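Local coordinates for protein (beta-tubulin binding post-chaperonin cofactor) (Saccharomyces cerevisiae, PDB 1QSD) that binds beta-tubulin as a post-chaperonin cofactor and takes part in an early step of the tubulin folding pathway, at residues A[14-19]-A[63-68]; A[67-72]-A[97-102]; A[74-79]-A[90-95]. One frame throughout, in Å; residues are numbered along the deposited sequence.

Interaction 1 (A[14-19]-A[63-68]); sequences KRLTKE and PTLYEK
L16 meets L65 and K68 where the two long antiparallel helices of the chain, 5-39 and 45-81, pack in tubulin cofactor A, a four-helix-bundle protein with three helices in each subunit. The local axes approach to 10.2 Å, at an angle of 157°.

The tight part centres on L16. It points toward helix 45-81 and divides its two methyls between two residues one turn apart. CD2 of L16 lies 3.8 Å from CD1 of L65, and the two leucine side chains run past each other in opposite directions. CD1 of L16 rests on the backbone of K68. L65 starts out to one side of helix 5-39. With CG anti to the backbone N (chi1 -175°), a chi2 of 51° then sets CD1 toward L16. L16 also packs on I69 and F72, so it sits against four residues of helix 45-81.

The polar side is closed by the second subunit. E19 reaches across with an extended chain, and its OE1 is 4.1 Å from CD1 of L65, a loose touch. The same carboxylate lies close to the like-charged E26 of the second subunit, which may raise its pKa. K68 gives only the root of its side chain to L16. The chain is extended beyond CG, and NZ forms a salt bridge with D57 of the second subunit and a hydrogen bond to the backbone O of E53 there. At the root, CB of K68 sits 3.8 Å from CD1 of L16, and the carbonyl O of K68 is 3.5 Å from that same methyl.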
loop_
_atom_site.group_PDB
_atom_site.type_symbol
_atom_site.label_atom_id
_atom_site.label_comp_id
_atom_site.label_asym_id
_atom_site.label_seq_id
_atom_site.Cartn_x
_atom_site.Cartn_y
_atom_site.Cartn_z
ATOM N N LYS A 14 -4.680 12.712 -10.290
ATOM C CA LYS A 14 -5.746 11.706 -10.351
ATOM C C LYS A 14 -5.239 10.324 -9.912
ATOM O O LYS A 14 -5.960 9.562 -9.284
ATOM C CB LYS A 14 -6.369 11.629 -11.760
ATOM C CG LYS A 14 -7.054 12.922 -12.195
ATOM C CD LYS A 14 -8.118 12.720 -13.300
ATOM C CE LYS A 14 -9.010 13.983 -13.422
ATOM N NZ LYS A 14 -10.230 13.890 -14.302
ATOM N N ARG A 15 -3.994 10.008 -10.212
ATOM C CA ARG A 15 -3.481 8.716 -9.817
ATOM C C ARG A 15 -3.185 8.658 -8.335
ATOM O O ARG A 15 -3.369 7.622 -7.682
ATOM C CB ARG A 15 -2.320 8.314 -10.713
ATOM C CG ARG A 15 -2.791 8.240 -12.197
ATOM C CD ARG A 15 -4.222 7.643 -12.313
ATOM N NE ARG A 15 -4.838 7.670 -13.647
ATOM C CZ ARG A 15 -4.989 8.752 -14.417
ATOM N NH1 ARG A 15 -4.548 9.942 -14.022
ATOM N NH2 ARG A 15 -5.665 8.659 -15.562
ATOM N N LEU A 16 -2.858 9.801 -7.763
ATOM C CA LEU A 16 -2.609 9.837 -6.329
ATOM C C LEU A 16 -3.930 9.649 -5.571
ATOM O O LEU A 16 -4.000 8.898 -4.601
ATOM C CB LEU A 16 -1.937 11.152 -5.906
ATOM C CG LEU A 16 -0.419 11.142 -5.796
ATOM C CD1 LEU A 16 0.055 12.394 -5.077
ATOM C CD2 LEU A 16 -0.005 9.924 -5.004
ATOM N N THR A 17 -4.989 10.307 -6.028
ATOM C CA THR A 17 -6.269 10.172 -5.347
ATOM C C THR A 17 -6.850 8.775 -5.525
ATOM O O THR A 17 -7.552 8.290 -4.648
ATOM C CB THR A 17 -7.299 11.276 -5.736
ATOM O OG1 THR A 17 -7.760 11.071 -7.078
ATOM C CG2 THR A 17 -6.672 12.673 -5.578
ATOM N N LYS A 18 -6.549 8.111 -6.635
ATOM C CA LYS A 18 -7.024 6.746 -6.839
ATOM C C LYS A 18 -6.211 5.775 -5.944
ATOM O O LYS A 18 -6.742 4.767 -5.463
ATOM C CB LYS A 18 -6.904 6.348 -8.304
ATOM C CG LYS A 18 -7.704 5.111 -8.664
ATOM C CD LYS A 18 -7.363 4.578 -10.060
ATOM C CE LYS A 18 -8.143 3.301 -10.351
ATOM N NZ LYS A 18 -7.627 2.592 -11.544
ATOM N N GLU A 19 -4.927 6.067 -5.727
ATOM C CA GLU A 19 -4.074 5.242 -4.856
ATOM C C GLU A 19 -4.588 5.296 -3.399
ATOM O O GLU A 19 -4.690 4.268 -2.722
ATOM C CB GLU A 19 -2.623 5.726 -4.928
ATOM C CG GLU A 19 -1.714 5.156 -3.852
ATOM C CD GLU A 19 -0.231 5.490 -4.050
ATOM O OE1 GLU A 19 0.579 5.127 -3.162
ATOM O OE2 GLU A 19 0.132 6.093 -5.088
ATOM N N PRO A 63 -0.700 9.352 6.121
ATOM C CA PRO A 63 -0.293 10.747 6.287
ATOM C C PRO A 63 0.586 11.257 5.148
ATOM O O PRO A 63 0.249 12.249 4.513
ATOM C CB PRO A 63 0.462 10.728 7.615
ATOM C CG PRO A 63 -0.200 9.643 8.362
ATOM C CD PRO A 63 -0.343 8.570 7.318
ATOM N N THR A 64 1.669 10.545 4.847
ATOM C CA THR A 64 2.587 10.978 3.800
ATOM C C THR A 64 1.910 11.050 2.454
ATOM O O THR A 64 2.272 11.877 1.605
ATOM C CB THR A 64 3.834 10.076 3.721
ATOM O OG1 THR A 64 3.433 8.705 3.827
ATOM C CG2 THR A 64 4.830 10.431 4.853
ATOM N N LEU A 65 0.896 10.207 2.293
ATOM C CA LEU A 65 0.111 10.139 1.067
ATOM C C LEU A 65 -0.770 11.381 0.927
ATOM O O LEU A 65 -0.947 11.894 -0.190
ATOM C CB LEU A 65 -0.740 8.873 1.057
ATOM C CG LEU A 65 -1.546 8.587 -0.198
ATOM C CD1 LEU A 65 -0.654 8.656 -1.439
ATOM C CD2 LEU A 65 -2.167 7.246 -0.066
ATOM N N TYR A 66 -1.305 11.878 2.050
ATOM C CA TYR A 66 -2.130 13.088 2.024
ATOM C C TYR A 66 -1.272 14.303 1.768
ATOM O O TYR A 66 -1.717 15.220 1.088
ATOM C CB TYR A 66 -2.903 13.281 3.311
ATOM C CG TYR A 66 -3.981 12.255 3.496
ATOM C CD1 TYR A 66 -5.007 12.102 2.552
ATOM C CD2 TYR A 66 -3.983 11.425 4.611
ATOM C CE1 TYR A 66 -6.011 11.143 2.722
ATOM C CE2 TYR A 66 -4.983 10.465 4.790
ATOM C CZ TYR A 66 -5.989 10.329 3.850
ATOM O OH TYR A 66 -6.971 9.390 4.101
ATOM N N GLU A 67 -0.046 14.297 2.299
ATOM C CA GLU A 67 0.899 15.384 2.092
ATOM C C GLU A 67 1.152 15.543 0.580
ATOM O O GLU A 67 1.073 16.642 0.052
ATOM C CB GLU A 67 2.220 15.093 2.830
ATOM C CG GLU A 67 2.143 15.260 4.358
ATOM C CD GLU A 67 3.331 14.634 5.116
ATOM O OE1 GLU A 67 3.104 13.865 6.094
ATOM O OE2 GLU A 67 4.494 14.913 4.736
ATOM N N LYS A 68 1.383 14.429 -0.113
ATOM C CA LYS A 68 1.640 14.446 -1.554
ATOM C C LYS A 68 0.443 14.817 -2.385
ATOM O O LYS A 68 0.587 15.413 -3.439
ATOM C CB LYS A 68 2.262 13.136 -2.027
ATOM C CG LYS A 68 3.695 13.019 -1.573
ATOM C CD LYS A 68 4.366 11.821 -2.127
ATOM C CE LYS A 68 5.761 11.696 -1.553
ATOM N NZ LYS A 68 6.394 10.418 -2.004
#

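Interaction 2 (A[67-72]-A[97-102]); sequences EKIREF and TSAQEL
I69 faces A99 and L102 where helix 45-81 meets the short C-terminal helix 90-104. This is the third helix of the three-helix tubulin cofactor A subunit and lies against the two long ones. The backbones come near here: CA of I69 is 6.8 Å from CA of A99, consistent with the small side chain of A99.

The interactions across the contact are all apolar. I69 uses its two branches separately. Its CG2 is anti to the backbone N and meets CB of A99 at 3.9 Å. Its other branch runs through CG1, anti to the carbonyl carbon (chi1 -73°), and carries CD1 toward the leucine one turn further along helix 90-104. All three side chains leave their backbones toward the opposite helix. I69 and A99 are buried. L102 is partly exposed, so this end of the contact is less enclosed.

The polar interactions of these segments run along or beyond the contact. Within each helix the backbone is held by regular bonds such as L102 N to S98 O. Helix 5-39 closes the third side, with L13 on A99 and E20 on L102. The looser branch contact is CD1 of I69 to CD1 of L102, at 4.2 Å.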
loop_
_atom_site.group_PDB
_atom_site.type_symbol
_atom_site.label_atom_id
_atom_site.label_comp_id
_atom_site.label_asym_id
_atom_site.label_seq_id
_atom_site.Cartn_x
_atom_site.Cartn_y
_atom_site.Cartn_z
ATOM N N GLU A 67 -0.046 14.297 2.299
ATOM C CA GLU A 67 0.899 15.384 2.092
ATOM C C GLU A 67 1.152 15.543 0.580
ATOM O O GLU A 67 1.073 16.642 0.052
ATOM C CB GLU A 67 2.220 15.093 2.830
ATOM C CG GLU A 67 2.143 15.260 4.358
ATOM C CD GLU A 67 3.331 14.634 5.116
ATOM O OE1 GLU A 67 3.104 13.865 6.094
ATOM O OE2 GLU A 67 4.494 14.913 4.736
ATOM N N LYS A 68 1.383 14.429 -0.113
ATOM C CA LYS A 68 1.640 14.446 -1.554
ATOM C C LYS A 68 0.443 14.817 -2.385
ATOM O O LYS A 68 0.587 15.413 -3.439
ATOM C CB LYS A 68 2.262 13.136 -2.027
ATOM C CG LYS A 68 3.695 13.019 -1.573
ATOM C CD LYS A 68 4.366 11.821 -2.127
ATOM C CE LYS A 68 5.761 11.696 -1.553
ATOM N NZ LYS A 68 6.394 10.418 -2.004
ATOM N N ILE A 69 -0.742 14.468 -1.926
ATOM C CA ILE A 69 -1.947 14.863 -2.637
ATOM C C ILE A 69 -2.069 16.401 -2.558
ATOM O O ILE A 69 -2.360 17.065 -3.561
ATOM C CB ILE A 69 -3.198 14.158 -2.056
ATOM C CG1 ILE A 69 -3.182 12.689 -2.474
ATOM C CG2 ILE A 69 -4.484 14.811 -2.548
ATOM C CD1 ILE A 69 -4.405 11.910 -2.038
ATOM N N ARG A 70 -1.755 16.975 -1.399
ATOM C CA ARG A 70 -1.821 18.418 -1.256
ATOM C C ARG A 70 -0.784 19.088 -2.166
ATOM O O ARG A 70 -1.127 20.007 -2.904
ATOM C CB ARG A 70 -1.592 18.815 0.196
ATOM C CG ARG A 70 -1.679 20.296 0.425
ATOM C CD ARG A 70 -1.010 20.652 1.716
ATOM N NE ARG A 70 -1.606 21.863 2.258
ATOM C CZ ARG A 70 -2.630 21.872 3.109
ATOM N NH1 ARG A 70 -3.164 20.723 3.520
ATOM N NH2 ARG A 70 -3.106 23.030 3.561
ATOM N N GLU A 71 0.474 18.634 -2.126
ATOM C CA GLU A 71 1.539 19.188 -2.982
ATOM C C GLU A 71 1.154 19.102 -4.454
ATOM O O GLU A 71 1.298 20.065 -5.198
ATOM C CB GLU A 71 2.854 18.403 -2.823
ATOM C CG GLU A 71 3.469 18.436 -1.452
ATOM C CD GLU A 71 4.662 17.502 -1.319
ATOM O OE1 GLU A 71 5.102 17.301 -0.172
ATOM O OE2 GLU A 71 5.147 16.965 -2.343
ATOM N N PHE A 72 0.689 17.935 -4.879
ATOM C CA PHE A 72 0.307 17.765 -6.263
ATOM C C PHE A 72 -0.867 18.670 -6.601
ATOM O O PHE A 72 -0.948 19.216 -7.720
ATOM C CB PHE A 72 -0.018 16.308 -6.558
ATOM C CG PHE A 72 1.198 15.420 -6.640
ATOM C CD1 PHE A 72 2.323 15.670 -5.854
ATOM C CD2 PHE A 72 1.200 14.304 -7.477
ATOM C CE1 PHE A 72 3.431 14.821 -5.894
ATOM C CE2 PHE A 72 2.292 13.450 -7.529
ATOM C CZ PHE A 72 3.414 13.708 -6.730
ATOM N N THR A 97 -10.904 19.546 -7.212
ATOM C CA THR A 97 -12.063 19.453 -6.341
ATOM C C THR A 97 -12.101 18.122 -5.604
ATOM O O THR A 97 -12.270 18.110 -4.385
ATOM C CB THR A 97 -13.349 19.677 -7.146
ATOM O OG1 THR A 97 -13.384 21.044 -7.567
ATOM C CG2 THR A 97 -14.602 19.365 -6.308
ATOM N N SER A 98 -11.889 17.014 -6.308
ATOM C CA SER A 98 -11.884 15.713 -5.657
ATOM C C SER A 98 -10.768 15.601 -4.627
ATOM O O SER A 98 -10.961 15.050 -3.535
ATOM C CB SER A 98 -11.736 14.604 -6.685
ATOM O OG SER A 98 -12.907 14.510 -7.470
ATOM N N ALA A 99 -9.599 16.128 -4.970
ATOM C CA ALA A 99 -8.466 16.087 -4.059
ATOM C C ALA A 99 -8.755 16.906 -2.798
ATOM O O ALA A 99 -8.387 16.500 -1.688
ATOM C CB ALA A 99 -7.207 16.621 -4.755
ATOM N N GLN A 100 -9.373 18.074 -2.992
ATOM C CA GLN A 100 -9.702 18.982 -1.902
ATOM C C GLN A 100 -10.740 18.338 -0.977
ATOM O O GLN A 100 -10.621 18.402 0.246
ATOM C CB GLN A 100 -10.209 20.308 -2.469
ATOM C CG GLN A 100 -10.418 21.398 -1.427
ATOM C CD GLN A 100 -9.126 21.834 -0.785
ATOM O OE1 GLN A 100 -8.828 21.478 0.352
ATOM N NE2 GLN A 100 -8.340 22.609 -1.515
ATOM N N GLU A 101 -11.736 17.681 -1.561
ATOM C CA GLU A 101 -12.762 17.004 -0.772
ATOM C C GLU A 101 -12.075 16.027 0.158
ATOM O O GLU A 101 -12.315 16.058 1.363
ATOM C CB GLU A 101 -13.719 16.228 -1.665
ATOM C CG GLU A 101 -14.661 17.090 -2.466
ATOM C CD GLU A 101 -15.523 16.282 -3.441
ATOM O OE1 GLU A 101 -16.232 16.921 -4.254
ATOM O OE2 GLU A 101 -15.495 15.024 -3.399
ATOM N N LEU A 102 -11.194 15.199 -0.410
ATOM C CA LEU A 102 -10.434 14.207 0.347
ATOM C C LEU A 102 -9.714 14.788 1.552
ATOM O O LEU A 102 -9.837 14.255 2.652
ATOM C CB LEU A 102 -9.390 13.523 -0.539
ATOM C CG LEU A 102 -9.835 12.381 -1.421
ATOM C CD1 LEU A 102 -8.647 11.871 -2.178
ATOM C CD2 LEU A 102 -10.414 11.294 -0.565
#

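Interaction 3 (A[74-79]-A[90-95]); sequences EDLEQF and SDARSA
L76 projects from helix 45-81 toward A92 and A95, at the start of helix 90-104. The contact lies at the end of the three-helix fold where a loop joins these two helices.

In the first shell there is one large side chain against two small ones. L76 points toward helix 90-104 and spreads its two methyls along it. CD1 of L76 is 4.3 Å from CB of A92. CD2 of L76 is 4.4 Å from CB of A95, one turn on. CG of L76 is anti to the backbone N (chi1 -177°), which carries it outward to the alanines. All three residues are buried, but the touches between these two segments are long. The CA atoms of L76 and A92 are 7.6 Å apart, and no hydrogen bond links the segments.

In the next shell, helix 5-39 covers the same core. L13 packs on L76, and K14 lays its side chain on A95. I96, next along helix 90-104, also touches L76.

Further out are charged groups. D75, next to L76, links helix 45-81 to helix 5-39 and to the second subunit. Its OD1 forms salt bridges with K9 of the same chain and with K50 of the second subunit. Back at the centre, the nearest approach to the helix backbone is CD2 of L76 to the carbonyl O of A92, at 4.1 Å.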
loop_
_atom_site.group_PDB
_atom_site.type_symbol
_atom_site.label_atom_id
_atom_site.label_comp_id
_atom_site.label_asym_id
_atom_site.label_seq_id
_atom_site.Cartn_x
_atom_site.Cartn_y
_atom_site.Cartn_z
ATOM N N GLU A 74 -1.562 21.606 -5.123
ATOM C CA GLU A 74 -1.067 22.962 -5.168
ATOM C C GLU A 74 -0.268 23.267 -6.426
ATOM O O GLU A 74 -0.276 24.396 -6.926
ATOM C CB GLU A 74 -0.253 23.262 -3.918
ATOM C CG GLU A 74 -1.097 23.178 -2.660
ATOM C CD GLU A 74 -0.405 23.699 -1.415
ATOM O OE1 GLU A 74 -1.118 24.210 -0.526
ATOM O OE2 GLU A 74 0.843 23.600 -1.321
ATOM N N ASP A 75 0.421 22.253 -6.927
ATOM C CA ASP A 75 1.204 22.395 -8.134
ATOM C C ASP A 75 0.255 22.613 -9.307
ATOM O O ASP A 75 0.480 23.505 -10.124
ATOM C CB ASP A 75 2.042 21.141 -8.369
ATOM C CG ASP A 75 2.997 21.290 -9.550
ATOM O OD1 ASP A 75 3.020 20.382 -10.406
ATOM O OD2 ASP A 75 3.710 22.324 -9.625
ATOM N N LEU A 76 -0.816 21.830 -9.354
ATOM C CA LEU A 76 -1.795 21.950 -10.422
ATOM C C LEU A 76 -2.534 23.294 -10.339
ATOM O O LEU A 76 -2.738 23.958 -11.356
ATOM C CB LEU A 76 -2.757 20.749 -10.398
ATOM C CG LEU A 76 -3.845 20.596 -11.472
ATOM C CD1 LEU A 76 -3.274 20.840 -12.860
ATOM C CD2 LEU A 76 -4.502 19.214 -11.380
ATOM N N GLU A 77 -2.924 23.696 -9.131
ATOM C CA GLU A 77 -3.611 24.963 -8.916
ATOM C C GLU A 77 -2.714 26.119 -9.364
ATOM O O GLU A 77 -3.168 27.032 -10.041
ATOM C CB GLU A 77 -3.962 25.142 -7.436
ATOM C CG GLU A 77 -4.976 24.130 -6.881
ATOM C CD GLU A 77 -5.360 24.389 -5.409
ATOM O OE1 GLU A 77 -4.482 24.269 -4.518
ATOM O OE2 GLU A 77 -6.544 24.699 -5.141
ATOM N N GLN A 78 -1.447 26.094 -8.978
ATOM C CA GLN A 78 -0.530 27.158 -9.380
ATOM C C GLN A 78 -0.322 27.212 -10.907
ATOM O O GLN A 78 -0.297 28.287 -11.513
ATOM C CB GLN A 78 0.811 27.002 -8.657
ATOM C CG GLN A 78 1.683 28.261 -8.689
ATOM C CD GLN A 78 1.163 29.458 -7.821
ATOM O OE1 GLN A 78 1.920 30.405 -7.549
ATOM N NE2 GLN A 78 -0.098 29.406 -7.379
ATOM N N PHE A 79 -0.219 26.045 -11.533
ATOM C CA PHE A 79 -0.031 25.968 -12.977
ATOM C C PHE A 79 -1.224 26.630 -13.690
ATOM O O PHE A 79 -1.042 27.421 -14.600
ATOM C CB PHE A 79 0.113 24.495 -13.378
ATOM C CG PHE A 79 0.229 24.262 -14.866
ATOM C CD1 PHE A 79 1.457 24.380 -15.513
ATOM C CD2 PHE A 79 -0.889 23.896 -15.616
ATOM C CE1 PHE A 79 1.569 24.130 -16.895
ATOM C CE2 PHE A 79 -0.781 23.647 -17.009
ATOM C CZ PHE A 79 0.443 23.762 -17.635
ATOM N N SER A 90 -11.427 21.626 -17.668
ATOM C CA SER A 90 -12.468 21.112 -16.801
ATOM C C SER A 90 -12.001 19.895 -16.028
ATOM O O SER A 90 -12.299 19.768 -14.836
ATOM C CB SER A 90 -13.717 20.784 -17.608
ATOM O OG SER A 90 -14.105 21.908 -18.379
ATOM N N ASP A 91 -11.272 19.001 -16.694
ATOM C CA ASP A 91 -10.752 17.820 -16.013
ATOM C C ASP A 91 -9.815 18.185 -14.884
ATOM O O ASP A 91 -9.809 17.520 -13.851
ATOM C CB ASP A 91 -10.033 16.890 -16.974
ATOM C CG ASP A 91 -10.971 15.954 -17.661
ATOM O OD1 ASP A 91 -10.660 15.542 -18.795
ATOM O OD2 ASP A 91 -12.027 15.632 -17.062
ATOM N N ALA A 92 -9.022 19.234 -15.093
ATOM C CA ALA A 92 -8.060 19.703 -14.087
ATOM C C ALA A 92 -8.799 20.237 -12.856
ATOM O O ALA A 92 -8.485 19.872 -11.730
ATOM C CB ALA A 92 -7.156 20.788 -14.682
ATOM N N ARG A 93 -9.781 21.109 -13.088
ATOM C CA ARG A 93 -10.607 21.669 -12.008
ATOM C C ARG A 93 -11.314 20.550 -11.235
ATOM O O ARG A 93 -11.382 20.583 -10.016
ATOM C CB ARG A 93 -11.666 22.615 -12.590
ATOM C CG ARG A 93 -11.242 24.084 -12.664
ATOM C CD ARG A 93 -12.450 25.004 -12.960
ATOM N NE ARG A 93 -12.572 25.291 -14.388
ATOM C CZ ARG A 93 -13.468 24.742 -15.203
ATOM N NH1 ARG A 93 -14.364 23.863 -14.744
ATOM N NH2 ARG A 93 -13.426 25.036 -16.501
ATOM N N SER A 94 -11.798 19.551 -11.965
ATOM C CA SER A 94 -12.488 18.416 -11.392
ATOM C C SER A 94 -11.517 17.610 -10.537
ATOM O O SER A 94 -11.874 17.152 -9.446
ATOM C CB SER A 94 -13.050 17.546 -12.517
ATOM O OG SER A 94 -14.006 16.629 -12.034
ATOM N N ALA A 95 -10.285 17.447 -11.013
ATOM C CA ALA A 95 -9.289 16.702 -10.267
ATOM C C ALA A 95 -9.004 17.429 -8.964
ATOM O O ALA A 95 -8.913 16.793 -7.914
ATOM C CB ALA A 95 -8.011 16.573 -11.084
#

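Overall arrangement
The three contacts follow one another along helix 45-81. The centres of interactions 1 and 2 are about 7 Å apart, those of 2 and 3 about 10 Å, and those of 1 and 3 about 15 Å. Interaction 1 pairs the two long helices. Interactions 2 and 3 pair helix 45-81 with helix 90-104, and 3 is nested inside the chain loop that 2 closes. Interaction 1 touches both others: T17 packs on A99 and L102, and K14 on A95. The result is one continuous three-helix core. Near all three contacts, helix 45-81 also meets the second subunit, so core and dimer interface share this helix.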